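Long-range contact in D-lactate dehydrogenase (Fermentative) (Pseudomonas aeruginosa, PDB 6ABJ), which catalyses the NADH-linked interconversion of pyruvate and D-lactate: residues Lys161-Ile166 / Ser214-Leu219. Numbering follows the deposited sequence.
Sequences KRVGVI and SDIVSL
Gly-164 sits midway in the parallel pairing of strands 162-166 and 216-219: its N donates to Ile-216 O (2.8 Å, almost straight at 175°) and its O accepts from Ser-218 N. Ile-166 N then reaches Ser-218 O (3.1 Å), completing the alternation expected of parallel strands. In the same pattern, CA-H groups of Val-163 and Val-217 lean on Ile-216 O and Gly-164 O.

At the start of the pairing, Arg-162 O takes two donors. Ile-216 N lies in its carbonyl plane, whereas Asp-215 N, 2.8 Å from Arg-162 O, is tilted 25° from that plane. The carboxylate of Asp-215 returns the grip: OD2 accepts from Arg-162 N (2.9 Å) through its anti lone pair, CG being turned beside its own backbone N (chi1 -60°). Its OD1 forms a salt bridge with Lys-240. The Lys-161 side chain crosses that of Asp-215 at about a right angle, its CB and CD close to OD2, while NZ heads away to Asp-157 O and Glu-318 of a second subunit.

Apolar packing divides between the two sheet faces. Val-163 and Ile-216 share one with Val-165 and Ser-218; helix 170-181 lies against it through Phe-175. On the other, Ile-166 CD1 meets Val-217 CG1 (3.7 Å) and Leu-219 CD2 (3.8 Å); Ile-166 and Val-217 also touch leucines of helix 207-213. Ser-214 OG, bonded to Leu-210 O, rests 3.4 Å from Gly-164 CA, a close approach permitted by the bare glycine.

These are adjacent central strands of the Rossmann-type NAD-binding domain, 162-166 leading into a probable GxGxxG turn. Main-chain bonds fix their register, while Asp-215 ties the entry of one strand to the other and probably has its negative charge stabilised by Lys-240.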
ATOM      1  N   LYS B 161     -11.594 -21.721 -20.805  1.00 25.10           N
ATOM      2  CA  LYS B 161     -10.159 -21.942 -20.658  1.00 24.30           C
ATOM      3  C   LYS B 161      -9.856 -23.378 -20.171  1.00 23.77           C
ATOM      4  O   LYS B 161     -10.692 -24.039 -19.543  1.00 24.76           O
ATOM      5  CB  LYS B 161      -9.522 -20.943 -19.676  1.00 24.87           C
ATOM      6  CG  LYS B 161      -9.623 -19.486 -20.073  1.00 23.88           C
ATOM      7  CD  LYS B 161      -8.965 -19.250 -21.438  1.00 25.24           C
ATOM      8  CE  LYS B 161      -8.970 -17.799 -21.920  1.00 26.55           C
ATOM      9  NZ  LYS B 161     -10.339 -17.218 -21.904  1.00 26.77           N
ATOM     10  N   ARG B 162      -8.663 -23.855 -20.513  1.00 24.15           N
ATOM     11  CA  ARG B 162      -8.199 -25.172 -20.075  1.00 25.24           C
ATOM     12  C   ARG B 162      -7.522 -25.050 -18.737  1.00 25.16           C
ATOM     13  O   ARG B 162      -6.581 -24.260 -18.596  1.00 23.95           O
ATOM     14  CB  ARG B 162      -7.198 -25.727 -21.105  1.00 25.99           C
ATOM     15  CG  ARG B 162      -7.934 -26.074 -22.389  1.00 32.89           C
ATOM     16  CD  ARG B 162      -7.060 -26.184 -23.609  1.00 38.39           C
ATOM     17  NE  ARG B 162      -7.997 -26.366 -24.718  1.00 43.91           N
ATOM     18  CZ  ARG B 162      -7.680 -26.183 -25.991  1.00 51.40           C
ATOM     19  NH1 ARG B 162      -6.447 -25.819 -26.319  1.00 49.64           N
ATOM     20  NH2 ARG B 162      -8.583 -26.433 -26.943  1.00 52.16           N
ATOM     21  N   VAL B 163      -7.979 -25.834 -17.776  1.00 25.24           N
ATOM     22  CA  VAL B 163      -7.493 -25.811 -16.446  1.00 24.32           C
ATOM     23  C   VAL B 163      -6.935 -27.205 -16.172  1.00 25.74           C
ATOM     24  O   VAL B 163      -7.662 -28.182 -16.253  1.00 26.30           O
ATOM     25  CB  VAL B 163      -8.620 -25.495 -15.491  1.00 25.45           C
ATOM     26  CG1 VAL B 163      -8.158 -25.623 -14.050  1.00 25.13           C
ATOM     27  CG2 VAL B 163      -9.165 -24.082 -15.712  1.00 27.30           C
ATOM     28  N   GLY B 164      -5.657 -27.270 -15.855  1.00 24.77           N
ATOM     29  CA  GLY B 164      -4.981 -28.533 -15.625  1.00 25.60           C
ATOM     30  C   GLY B 164      -4.744 -28.768 -14.155  1.00 27.29           C
ATOM     31  O   GLY B 164      -4.047 -28.003 -13.461  1.00 27.07           O
ATOM     32  N   VAL B 165      -5.305 -29.879 -13.681  1.00 26.93           N
ATOM     33  CA  VAL B 165      -5.235 -30.274 -12.301  1.00 26.90           C
ATOM     34  C   VAL B 165      -4.242 -31.385 -12.142  1.00 28.62           C
ATOM     35  O   VAL B 165      -4.449 -32.516 -12.687  1.00 30.61           O
ATOM     36  CB  VAL B 165      -6.592 -30.757 -11.849  1.00 28.91           C
ATOM     37  CG1 VAL B 165      -6.569 -31.055 -10.351  1.00 30.77           C
ATOM     38  CG2 VAL B 165      -7.649 -29.737 -12.212  1.00 28.88           C
ATOM     39  N   ILE B 166      -3.168 -31.094 -11.435  1.00 27.25           N
ATOM     40  CA  ILE B 166      -2.154 -32.061 -11.195  1.00 27.66           C
ATOM     41  C   ILE B 166      -2.379 -32.649  -9.793  1.00 28.70           C
ATOM     42  O   ILE B 166      -2.099 -32.017  -8.769  1.00 26.65           O
ATOM     43  CB  ILE B 166      -0.767 -31.436 -11.340  1.00 29.47           C
ATOM     44  CG1 ILE B 166      -0.594 -31.005 -12.805  1.00 29.22           C
ATOM     45  CG2 ILE B 166       0.365 -32.428 -10.991  1.00 30.12           C
ATOM     46  CD1 ILE B 166       0.672 -30.244 -13.013  1.00 29.03           C
ATOM     47  N   SER B 214      -2.532 -26.318 -20.934  1.00 25.36           N
ATOM     48  CA  SER B 214      -3.328 -25.661 -19.934  1.00 25.02           C
ATOM     49  C   SER B 214      -3.100 -24.121 -19.898  1.00 24.42           C
ATOM     50  O   SER B 214      -1.972 -23.675 -19.957  1.00 23.57           O
ATOM     51  CB  SER B 214      -2.964 -26.244 -18.578  1.00 25.86           C
ATOM     52  OG  SER B 214      -3.408 -27.563 -18.442  1.00 26.14           O
ATOM     53  N   ASP B 215      -4.168 -23.354 -19.744  1.00 23.78           N
ATOM     54  CA  ASP B 215      -4.103 -21.944 -19.468  1.00 24.62           C
ATOM     55  C   ASP B 215      -3.824 -21.697 -17.989  1.00 24.11           C
ATOM     56  O   ASP B 215      -3.162 -20.712 -17.581  1.00 24.52           O
ATOM     57  CB  ASP B 215      -5.430 -21.297 -19.900  1.00 23.49           C
ATOM     58  CG  ASP B 215      -5.714 -21.475 -21.349  1.00 23.59           C
ATOM     59  OD1 ASP B 215      -4.905 -21.077 -22.181  1.00 23.97           O
ATOM     60  OD2 ASP B 215      -6.729 -22.083 -21.682  1.00 22.38           O
ATOM     61  N   ILE B 216      -4.284 -22.590 -17.166  1.00 22.42           N
ATOM     62  CA  ILE B 216      -4.101 -22.475 -15.701  1.00 22.98           C
ATOM     63  C   ILE B 216      -3.693 -23.870 -15.205  1.00 23.26           C
ATOM     64  O   ILE B 216      -4.340 -24.816 -15.588  1.00 24.53           O
ATOM     65  CB  ILE B 216      -5.397 -22.068 -14.962  1.00 22.47           C
ATOM     66  CG1 ILE B 216      -5.853 -20.681 -15.400  1.00 22.77           C
ATOM     67  CG2 ILE B 216      -5.182 -22.081 -13.454  1.00 22.82           C
ATOM     68  CD1 ILE B 216      -7.274 -20.340 -14.917  1.00 21.46           C
ATOM     69  N   VAL B 217      -2.629 -23.969 -14.417  1.00 23.63           N
ATOM     70  CA  VAL B 217      -2.153 -25.245 -13.845  1.00 23.63           C
ATOM     71  C   VAL B 217      -2.240 -25.135 -12.360  1.00 24.66           C
ATOM     72  O   VAL B 217      -1.795 -24.143 -11.810  1.00 23.06           O
ATOM     73  CB  VAL B 217      -0.726 -25.498 -14.266  1.00 25.24           C
ATOM     74  CG1 VAL B 217      -0.178 -26.729 -13.570  1.00 28.15           C
ATOM     75  CG2 VAL B 217      -0.588 -25.616 -15.762  1.00 26.36           C
ATOM     76  N   SER B 218      -2.847 -26.134 -11.655  1.00 23.65           N
ATOM     77  CA  SER B 218      -2.956 -26.011 -10.244  1.00 24.72           C
ATOM     78  C   SER B 218      -2.414 -27.313  -9.637  1.00 26.64           C
ATOM     79  O   SER B 218      -2.804 -28.359 -10.077  1.00 25.23           O
ATOM     80  CB  SER B 218      -4.390 -25.779  -9.789  1.00 24.68           C
ATOM     81  OG  SER B 218      -4.447 -25.483  -8.417  1.00 25.26           O
ATOM     82  N   LEU B 219      -1.499 -27.186  -8.659  1.00 27.79           N
ATOM     83  CA  LEU B 219      -0.874 -28.341  -8.040  1.00 29.15           C
ATOM     84  C   LEU B 219      -1.660 -28.809  -6.812  1.00 31.32           C
ATOM     85  O   LEU B 219      -1.899 -28.045  -5.856  1.00 29.62           O
ATOM     86  CB  LEU B 219       0.551 -28.024  -7.642  1.00 29.89           C
ATOM     87  CG  LEU B 219       1.407 -27.444  -8.730  1.00 30.91           C
ATOM     88  CD1 LEU B 219       2.779 -26.971  -8.268  1.00 30.06           C
ATOM     89  CD2 LEU B 219       1.619 -28.484  -9.811  1.00 31.05           C
TER